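Side-chain contacts in Cif-like 1 (Burkholderia cenocepacia, PDB 7JQY), which probably hydrolyses epoxides, as a Cif-like member of the alpha/beta hydrolase family that assembles here into an octamer: residues Trp168-His173 and Arg229-Asp234; Ile178-Ile183 and Ala223-Tyr228; Leu251-Asp256 and Thr295-Asp300. The protein carries 1 engineered substitution. One frame throughout, in Å; residues are numbered along the deposited sequence.

Contact 1. Residues Trp168-His173 and Arg229-Asp234; sequences WHFGLH and RAFPQD
Phe231 turns the edge of its ring toward the face of Phe170, and this edge-to-face pair, together with an arginine gripping a helix-end carbonyl, joins two parts of the helical cap of an alpha/beta hydrolase. The ring centroids are 5.0 Å apart and the planes meet at 55°, so the stack is tilted rather than strictly T-shaped. Most of the touching is done by CE2 of Phe231, which sits above the Phe170 ring, offset toward its rim, 3.7 Å from Phe170 CE2 and as close to CZ. Phe231 starts out pointing at the short helix 169-173, and with its CG beside the backbone N (chi1 -82°) the ring is carried across to that face. Phe170 instead sets off along the interface, and the end of its side chain comes nearer than its start. Beyond this pair, Phe231 also packs on Ile124 and Met127 of helix 124-135, so the aromatic contact lies where the cap meets the main domain. His173 takes part through its backbone, because its ring turns off toward Tyr190, whose OH pairs with NE2. At the C-terminal end of helix 169-173, His173 O receives Arg229 NE at 2.9 Å with an N-H...O angle of 144°. The arginine chain bends at its second torsion and brings NE round to the carbonyl, which lies somewhat out of the guanidinium plane. Its terminal nitrogen NH1 forms salt bridges with Glu180 and Glu226, fixing the group's rotation from the far side. Arg229 NH2 adds a weak bond of 3.4 Å to the same His173 O.

Contact 2. Residues Ile178-Ile183 and Ala223-Tyr228; sequences IAEMLI and AGFELY
Ala179 CB packs against the CD2-CE2 side of the Phe225 ring, 3.6 Å from CE2 and 3.7 Å from CD2, and there the packing is tight. Ile183, one turn further along, brings its CD1 to 3.6 Å from Phe225 CZ, approaching the ring obliquely. Its CG1 stands beside the backbone N, and the nearly extended second torsion (chi2 165°) carries CD1 out to that carbon. Phe225 is the one side chain of 223-228 that bridges the gap to Ala179, Glu180 and Ile183. That gap is wide: the axes of 178-183 and 223-228 come no closer than 10.6 Å and run roughly antiparallel, with 139° between their directions. Both helices belong to the cap inserted between strands 140-146 and 250-255 of the alpha/beta hydrolase fold, and the same layer faces a second subunit, whose Leu182 packs on Ile183. On the more open side the contact is looser. Glu180 runs past Phe225 in the opposite direction, its CG near the plane of the ring and its CD 3.8 Å from Phe225 CD2, with the carboxylate turned 83° to the ring. The acid is held by its charge rather than by this touch: its OE2 is in the salt bridge with Arg229 NH1. Glu226 OE2 lies 5.0 Å from Glu180 OE2, and the like charges are probably eased by that arginine, while Glu226 OE2 also pairs with Arg176 NE.

Contact 3. Residues Leu251-Asp256 and Thr295-Asp300; sequences LALAGD and TRQLLD
Leu253 CD1 lies 3.6 Å from Gln297 CB, the closest touch between the strand and the helix. The other methyl, Leu253 CD2, runs alongside the rest of the glutamine, 3.9 Å from its CG and as far from OE1. The bend at the second torsion of Gln297 (chi2 -70°) turns the amide aside from the direction in which CB points, so that the chain lies along Leu253 CD2 and OE1 comes near Leu251. Leu251, two residues earlier and so on the same face of the strand, crosses the glutamine at about a right angle. Its CD1 approaches Gln297 OE1 at 4.0 Å, and its CD2 rests 3.8 Å from the helix carbonyl Gln297 O. A looser apolar touch of 4.5 Å joins Leu251 CD2 to Leu298 CD2. Around this first shell, Phe293 and Leu294 pack against Leu253, Phe301 against Leu251, and Ala277 of the edge strand against both Leu253 and Gln297. The strand itself is held by backbone hydrogen bonds, to Leu143 and Met145 on one side and to Arg275 and Ala277 on the other. Its alternate residues, Ala252 and Ala254, turn to the opposite face and meet helix 262-268. The segment axes lie 10.2 Å apart and run antiparallel, at 177°. A C-terminal helix laid against the last two strands of a largely parallel sheet, with other helices on the far face, is the three-layer sandwich of the alpha/beta hydrolase fold.

Contacts 1 and 2 share one patch of the cap: helices 169-173 and 178-183 follow each other in the chain, as do 220-229 and 231-241, and the contact centres are about 10 Å apart. Rings join them too, His173 CD2 lying 3.4 Å from Phe225 CE1. Both touch a second subunit. Contact 3 sits on the other side of the chain's centre, about 27 and 31 Å from them centre to centre, in the sheet layer, with no other chain touching its segments. The chemistry follows: the partly buried contact 1 mixes aromatic rings with an arginine-carbonyl bond, contact 2 is buried around one phenylalanine with a charged margin, and contact 3 is strand-to-helix packing of leucines with a glutamine.

Contact 1. Residues Trp168-His173 and Arg229-Asp234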
loop_
_atom_site.group_PDB
_atom_site.type_symbol
_atom_site.label_atom_id
_atom_site.label_comp_id
_atom_site.label_asym_id
_atom_site.label_seq_id
_atom_site.Cartn_x
_atom_site.Cartn_y
_atom_site.Cartn_z
ATOM N N TRP B 168 -5.907 27.484 10.063
ATOM C CA TRP B 168 -6.666 26.264 10.324
ATOM C C TRP B 168 -5.764 25.130 10.798
ATOM O O TRP B 168 -6.190 24.280 11.589
ATOM C CB TRP B 168 -7.410 25.830 9.057
ATOM C CG TRP B 168 -6.501 25.277 7.976
ATOM C CD1 TRP B 168 -5.965 25.963 6.922
ATOM C CD2 TRP B 168 -6.011 23.928 7.864
ATOM N NE1 TRP B 168 -5.175 25.128 6.162
ATOM C CE2 TRP B 168 -5.185 23.877 6.719
ATOM C CE3 TRP B 168 -6.187 22.764 8.622
ATOM C CZ2 TRP B 168 -4.547 22.707 6.311
ATOM C CZ3 TRP B 168 -5.544 21.601 8.217
ATOM C CH2 TRP B 168 -4.737 21.584 7.070
ATOM N N HIS B 169 -4.516 25.109 10.329
ATOM C CA HIS B 169 -3.611 23.996 10.559
ATOM C C HIS B 169 -2.986 24.011 11.947
ATOM O O HIS B 169 -2.352 23.021 12.326
ATOM C CB HIS B 169 -2.526 23.993 9.476
ATOM C CG HIS B 169 -1.689 25.232 9.458
ATOM N ND1 HIS B 169 -2.186 26.466 9.091
ATOM C CD2 HIS B 169 -0.382 25.426 9.761
ATOM C CE1 HIS B 169 -1.225 27.368 9.178
ATOM N NE2 HIS B 169 -0.118 26.763 9.582
ATOM N N PHE B 170 -3.133 25.104 12.698
ATOM C CA PHE B 170 -2.620 25.144 14.064
ATOM C C PHE B 170 -3.199 24.002 14.888
ATOM O O PHE B 170 -2.479 23.328 15.637
ATOM C CB PHE B 170 -2.952 26.488 14.719
ATOM C CG PHE B 170 -2.036 27.617 14.319
ATOM C CD1 PHE B 170 -1.326 27.572 13.129
ATOM C CD2 PHE B 170 -1.892 28.726 15.135
ATOM C CE1 PHE B 170 -0.485 28.612 12.765
ATOM C CE2 PHE B 170 -1.052 29.765 14.779
ATOM C CZ PHE B 170 -0.348 29.709 13.593
ATOM N N GLY B 171 -4.511 23.783 14.780
ATOM C CA GLY B 171 -5.130 22.697 15.523
ATOM C C GLY B 171 -4.563 21.335 15.160
ATOM O O GLY B 171 -4.128 20.579 16.031
ATOM N N LEU B 172 -4.572 21.000 13.865
ATOM C CA LEU B 172 -4.099 19.688 13.433
ATOM C C LEU B 172 -2.649 19.467 13.837
ATOM O O LEU B 172 -2.298 18.418 14.380
ATOM C CB LEU B 172 -4.260 19.534 11.920
ATOM C CG LEU B 172 -3.553 18.303 11.344
ATOM C CD1 LEU B 172 -4.184 17.026 11.874
ATOM C CD2 LEU B 172 -3.548 18.310 9.818
ATOM N N HIS B 173 -1.788 20.447 13.567
ATOM C CA HIS B 173 -0.377 20.284 13.882
ATOM C C HIS B 173 -0.158 20.107 15.374
ATOM O O HIS B 173 0.831 19.494 15.786
ATOM C CB HIS B 173 0.417 21.476 13.366
ATOM C CG HIS B 173 0.527 21.514 11.876
ATOM N ND1 HIS B 173 1.380 22.368 11.216
ATOM C CD2 HIS B 173 -0.114 20.801 10.919
ATOM C CE1 HIS B 173 1.259 22.185 9.913
ATOM N NE2 HIS B 173 0.362 21.237 9.707
ATOM N N ARG B 229 3.363 22.653 18.638
ATOM C CA ARG B 229 2.920 22.188 19.944
ATOM C C ARG B 229 3.519 23.025 21.061
ATOM O O ARG B 229 3.000 23.008 22.181
ATOM C CB ARG B 229 3.257 20.714 20.113
ATOM C CG ARG B 229 2.383 19.824 19.264
ATOM C CD ARG B 229 3.115 18.562 18.831
ATOM N NE ARG B 229 2.435 17.953 17.693
ATOM C CZ ARG B 229 2.835 16.845 17.079
ATOM N NH1 ARG B 229 3.936 16.203 17.494
ATOM N NH2 ARG B 229 2.139 16.381 16.044
ATOM N N ALA B 230 4.571 23.782 20.766
ATOM C CA ALA B 230 5.187 24.700 21.715
ATOM C C ALA B 230 4.573 26.102 21.693
ATOM O O ALA B 230 5.038 26.966 22.442
ATOM C CB ALA B 230 6.688 24.815 21.439
ATOM N N PHE B 231 3.585 26.372 20.832
ATOM C CA PHE B 231 3.009 27.722 20.758
ATOM C C PHE B 231 2.525 28.264 22.102
ATOM O O PHE B 231 2.837 29.426 22.411
ATOM C CB PHE B 231 1.872 27.767 19.724
ATOM C CG PHE B 231 2.340 27.932 18.304
ATOM C CD1 PHE B 231 3.673 28.194 18.015
ATOM C CD2 PHE B 231 1.452 27.775 17.253
ATOM C CE1 PHE B 231 4.103 28.327 16.698
ATOM C CE2 PHE B 231 1.871 27.909 15.939
ATOM C CZ PHE B 231 3.196 28.183 15.656
ATOM N N PRO B 232 1.792 27.513 22.941
ATOM C CA PRO B 232 1.377 28.102 24.232
ATOM C C PRO B 232 2.542 28.595 25.072
ATOM O O PRO B 232 2.490 29.710 25.612
ATOM C CB PRO B 232 0.625 26.956 24.931
ATOM C CG PRO B 232 0.408 25.906 23.922
ATOM C CD PRO B 232 1.046 26.280 22.631
ATOM N N GLN B 233 3.621 27.815 25.141
ATOM C CA GLN B 233 4.810 28.238 25.867
ATOM C C GLN B 233 5.429 29.474 25.232
ATOM O O GLN B 233 5.933 30.359 25.937
ATOM C CB GLN B 233 5.815 27.082 25.905
ATOM C CG GLN B 233 7.153 27.410 26.504
ATOM C CD GLN B 233 8.087 26.192 26.551
ATOM O OE1 GLN B 233 7.731 25.086 26.114
ATOM N NE2 GLN B 233 9.283 26.396 27.084
ATOM N N ASP B 234 5.411 29.543 23.897
ATOM C CA ASP B 234 5.923 30.716 23.194
ATOM C C ASP B 234 5.089 31.960 23.499
ATOM O O ASP B 234 5.624 33.072 23.570
ATOM C CB ASP B 234 5.953 30.447 21.686
ATOM C CG ASP B 234 6.953 29.340 21.295
ATOM O OD1 ASP B 234 8.097 29.359 21.793
ATOM O OD2 ASP B 234 6.583 28.452 20.495
#

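Contact 2. Residues Ile178-Ile183 and Ala223-Tyr228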
loop_
_atom_site.group_PDB
_atom_site.type_symbol
_atom_site.label_atom_id
_atom_site.label_comp_id
_atom_site.label_asym_id
_atom_site.label_seq_id
_atom_site.Cartn_x
_atom_site.Cartn_y
_atom_site.Cartn_z
ATOM N N ILE B 178 -1.406 12.135 15.939
ATOM C CA ILE B 178 -2.468 12.117 14.940
ATOM C C ILE B 178 -1.986 12.783 13.660
ATOM O O ILE B 178 -2.191 12.265 12.554
ATOM C CB ILE B 178 -3.739 12.811 15.474
ATOM C CG1 ILE B 178 -4.419 11.961 16.550
ATOM C CG2 ILE B 178 -4.688 13.103 14.324
ATOM C CD1 ILE B 178 -4.929 10.628 16.052
ATOM N N ALA B 179 -1.338 13.948 13.799
ATOM C CA ALA B 179 -0.829 14.685 12.643
ATOM C C ALA B 179 0.203 13.869 11.873
ATOM O O ALA B 179 0.163 13.807 10.636
ATOM C CB ALA B 179 -0.224 16.011 13.103
ATOM N N GLU B 180 1.142 13.232 12.594
ATOM C CA GLU B 180 2.156 12.408 11.939
ATOM C C GLU B 180 1.522 11.217 11.239
ATOM O O GLU B 180 1.873 10.891 10.102
ATOM C CB GLU B 180 3.201 11.943 12.962
ATOM C CG GLU B 180 4.073 13.074 13.490
ATOM C CD GLU B 180 3.502 13.741 14.737
ATOM O OE1 GLU B 180 2.255 13.822 14.861
ATOM O OE2 GLU B 180 4.296 14.208 15.589
ATOM N N MET B 181 0.561 10.571 11.892
ATOM C CA MET B 181 -0.067 9.404 11.295
ATOM C C MET B 181 -0.863 9.773 10.046
ATOM O O MET B 181 -0.917 8.996 9.085
ATOM C CB MET B 181 -0.950 8.728 12.336
ATOM C CG MET B 181 -2.088 7.919 11.779
ATOM S SD MET B 181 -3.227 7.609 13.116
ATOM C CE MET B 181 -4.608 8.701 12.656
ATOM N N LEU B 182 -1.517 10.938 10.050
ATOM C CA LEU B 182 -2.311 11.324 8.885
ATOM C C LEU B 182 -1.426 11.747 7.722
ATOM O O LEU B 182 -1.709 11.412 6.567
ATOM C CB LEU B 182 -3.265 12.466 9.246
ATOM C CG LEU B 182 -4.410 12.165 10.206
ATOM C CD1 LEU B 182 -5.260 13.417 10.369
ATOM C CD2 LEU B 182 -5.240 11.005 9.703
ATOM N N ILE B 183 -0.356 12.494 8.001
ATOM C CA ILE B 183 0.406 13.121 6.926
ATOM C C ILE B 183 1.617 12.291 6.464
ATOM O O ILE B 183 2.099 12.493 5.339
ATOM C CB ILE B 183 0.803 14.547 7.367
ATOM C CG1 ILE B 183 -0.464 15.367 7.665
ATOM C CG2 ILE B 183 1.612 15.256 6.286
ATOM C CD1 ILE B 183 -0.220 16.642 8.437
ATOM N N ALA B 223 9.284 16.694 14.347
ATOM C CA ALA B 223 10.019 17.863 14.808
ATOM C C ALA B 223 9.350 19.143 14.335
ATOM O O ALA B 223 9.301 20.136 15.071
ATOM C CB ALA B 223 11.462 17.810 14.315
ATOM N N GLY B 224 8.858 19.151 13.098
ATOM C CA GLY B 224 8.152 20.330 12.609
ATOM C C GLY B 224 6.892 20.627 13.403
ATOM O O GLY B 224 6.641 21.771 13.775
ATOM N N PHE B 225 6.123 19.585 13.740
ATOM C CA PHE B 225 4.870 19.794 14.461
ATOM C C PHE B 225 5.100 20.209 15.908
ATOM O O PHE B 225 4.234 20.860 16.505
ATOM C CB PHE B 225 4.011 18.531 14.403
ATOM C CG PHE B 225 3.505 18.213 13.028
ATOM C CD1 PHE B 225 3.238 19.231 12.123
ATOM C CD2 PHE B 225 3.311 16.896 12.633
ATOM C CE1 PHE B 225 2.771 18.941 10.847
ATOM C CE2 PHE B 225 2.857 16.598 11.362
ATOM C CZ PHE B 225 2.584 17.625 10.468
ATOM N N GLU B 226 6.233 19.814 16.498
ATOM C CA GLU B 226 6.565 20.231 17.856
ATOM C C GLU B 226 6.826 21.731 17.956
ATOM O O GLU B 226 6.715 22.299 19.051
ATOM C CB GLU B 226 7.791 19.460 18.358
ATOM C CG GLU B 226 7.564 17.963 18.554
ATOM C CD GLU B 226 6.607 17.643 19.690
ATOM O OE1 GLU B 226 6.556 18.424 20.666
ATOM O OE2 GLU B 226 5.903 16.614 19.612
ATOM N N LEU B 227 7.185 22.384 16.850
ATOM C CA LEU B 227 7.241 23.840 16.861
ATOM C C LEU B 227 5.870 24.424 17.174
ATOM O O LEU B 227 5.755 25.370 17.962
ATOM C CB LEU B 227 7.725 24.366 15.509
ATOM C CG LEU B 227 9.036 23.806 14.967
ATOM C CD1 LEU B 227 9.199 24.097 13.466
ATOM C CD2 LEU B 227 10.145 24.425 15.758
ATOM N N TYR B 228 4.820 23.842 16.584
ATOM C CA TYR B 228 3.443 24.272 16.804
ATOM C C TYR B 228 2.915 23.815 18.158
ATOM O O TYR B 228 2.083 24.500 18.764
ATOM C CB TYR B 228 2.551 23.740 15.679
ATOM C CG TYR B 228 2.863 24.339 14.317
ATOM C CD1 TYR B 228 2.074 25.348 13.788
ATOM C CD2 TYR B 228 3.947 23.892 13.563
ATOM C CE1 TYR B 228 2.351 25.908 12.556
ATOM C CE2 TYR B 228 4.231 24.440 12.324
ATOM C CZ TYR B 228 3.425 25.452 11.827
ATOM O OH TYR B 228 3.695 26.013 10.603
#

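Contact 3. Residues Leu251-Asp256 and Thr295-Asp300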
loop_
_atom_site.group_PDB
_atom_site.type_symbol
_atom_site.label_atom_id
_atom_site.label_comp_id
_atom_site.label_asym_id
_atom_site.label_seq_id
_atom_site.Cartn_x
_atom_site.Cartn_y
_atom_site.Cartn_z
ATOM N N LEU B 251 13.145 46.020 10.242
ATOM C CA LEU B 251 12.456 46.107 8.960
ATOM C C LEU B 251 11.381 45.032 8.916
ATOM O O LEU B 251 11.645 43.883 9.289
ATOM C CB LEU B 251 13.435 45.934 7.794
ATOM C CG LEU B 251 12.861 45.772 6.382
ATOM C CD1 LEU B 251 12.261 47.071 5.883
ATOM C CD2 LEU B 251 13.935 45.264 5.414
ATOM N N ALA B 252 10.168 45.415 8.503
ATOM C CA ALA B 252 9.028 44.508 8.405
ATOM C C ALA B 252 8.544 44.455 6.960
ATOM O O ALA B 252 8.287 45.502 6.352
ATOM C CB ALA B 252 7.885 44.952 9.327
ATOM N N LEU B 253 8.407 43.240 6.414
ATOM C CA LEU B 253 8.013 43.046 5.019
ATOM C C LEU B 253 6.989 41.926 4.891
ATOM O O LEU B 253 7.059 40.927 5.610
ATOM C CB LEU B 253 9.217 42.714 4.136
ATOM C CG LEU B 253 10.388 43.688 4.113
ATOM C CD1 LEU B 253 11.582 43.050 3.401
ATOM C CD2 LEU B 253 9.991 44.984 3.440
ATOM N N ALA B 254 6.051 42.088 3.953
ATOM C CA ALA B 254 5.065 41.055 3.655
ATOM C C ALA B 254 4.416 41.356 2.312
ATOM O O ALA B 254 4.509 42.471 1.792
ATOM C CB ALA B 254 4.007 40.944 4.759
ATOM N N GLY B 255 3.791 40.333 1.730
ATOM C CA GLY B 255 3.136 40.508 0.446
ATOM C C GLY B 255 1.748 41.107 0.591
ATOM O O GLY B 255 1.041 40.874 1.571
ATOM N N ASP B 256 1.337 41.878 -0.422
ATOM C CA ASP B 256 0.034 42.527 -0.350
ATOM C C ASP B 256 -1.109 41.528 -0.438
ATOM O O ASP B 256 -2.232 41.856 -0.039
ATOM C CB ASP B 256 -0.123 43.585 -1.451
ATOM C CG ASP B 256 -0.045 43.002 -2.850
ATOM O OD1 ASP B 256 0.333 41.819 -2.993
ATOM O OD2 ASP B 256 -0.380 43.726 -3.813
ATOM N N THR B 295 15.457 41.252 -1.892
ATOM C CA THR B 295 16.878 41.531 -1.945
ATOM C C THR B 295 17.093 43.027 -1.926
ATOM O O THR B 295 18.011 43.526 -1.258
ATOM C CB THR B 295 17.518 40.878 -3.174
ATOM O OG1 THR B 295 17.636 39.476 -2.926
ATOM C CG2 THR B 295 18.910 41.426 -3.442
ATOM N N ARG B 296 16.246 43.763 -2.640
ATOM C CA ARG B 296 16.361 45.217 -2.691
ATOM C C ARG B 296 16.099 45.852 -1.326
ATOM O O ARG B 296 16.774 46.803 -0.931
ATOM C CB ARG B 296 15.402 45.795 -3.734
ATOM C CG ARG B 296 15.461 47.309 -3.855
ATOM C CD ARG B 296 16.870 47.780 -4.179
ATOM N NE ARG B 296 16.962 49.237 -4.229
ATOM C CZ ARG B 296 18.088 49.907 -4.449
ATOM N NH1 ARG B 296 19.225 49.251 -4.639
ATOM N NH2 ARG B 296 18.078 51.232 -4.478
ATOM N N GLN B 297 15.114 45.317 -0.612
ATOM C CA GLN B 297 14.745 45.809 0.699
ATOM C C GLN B 297 15.829 45.495 1.723
ATOM O O GLN B 297 16.193 46.357 2.527
ATOM C CB GLN B 297 13.407 45.196 1.089
ATOM C CG GLN B 297 12.249 45.861 0.352
ATOM C CD GLN B 297 12.032 47.265 0.852
ATOM O OE1 GLN B 297 12.440 47.596 1.965
ATOM N NE2 GLN B 297 11.370 48.093 0.056
ATOM N N LEU B 298 16.437 44.309 1.643
ATOM C CA LEU B 298 17.445 43.960 2.644
ATOM C C LEU B 298 18.729 44.769 2.472
ATOM O O LEU B 298 19.274 45.295 3.453
ATOM C CB LEU B 298 17.759 42.465 2.574
ATOM C CG LEU B 298 16.701 41.485 3.075
ATOM C CD1 LEU B 298 17.133 40.046 2.800
ATOM C CD2 LEU B 298 16.437 41.675 4.562
ATOM N N LEU B 299 19.194 44.933 1.233
ATOM C CA LEU B 299 20.434 45.669 1.014
ATOM C C LEU B 299 20.287 47.134 1.414
ATOM O O LEU B 299 21.200 47.701 2.032
ATOM C CB LEU B 299 20.892 45.521 -0.440
ATOM C CG LEU B 299 21.454 44.114 -0.709
ATOM C CD1 LEU B 299 21.803 43.874 -2.168
ATOM C CD2 LEU B 299 22.661 43.852 0.183
ATOM N N ASP B 300 19.141 47.755 1.095
ATOM C CA ASP B 300 18.900 49.135 1.512
ATOM C C ASP B 300 18.873 49.258 3.024
ATOM O O ASP B 300 19.437 50.199 3.593
ATOM C CB ASP B 300 17.552 49.610 0.976
ATOM C CG ASP B 300 17.652 50.249 -0.366
ATOM O OD1 ASP B 300 18.745 50.765 -0.676
ATOM O OD2 ASP B 300 16.658 50.221 -1.113
#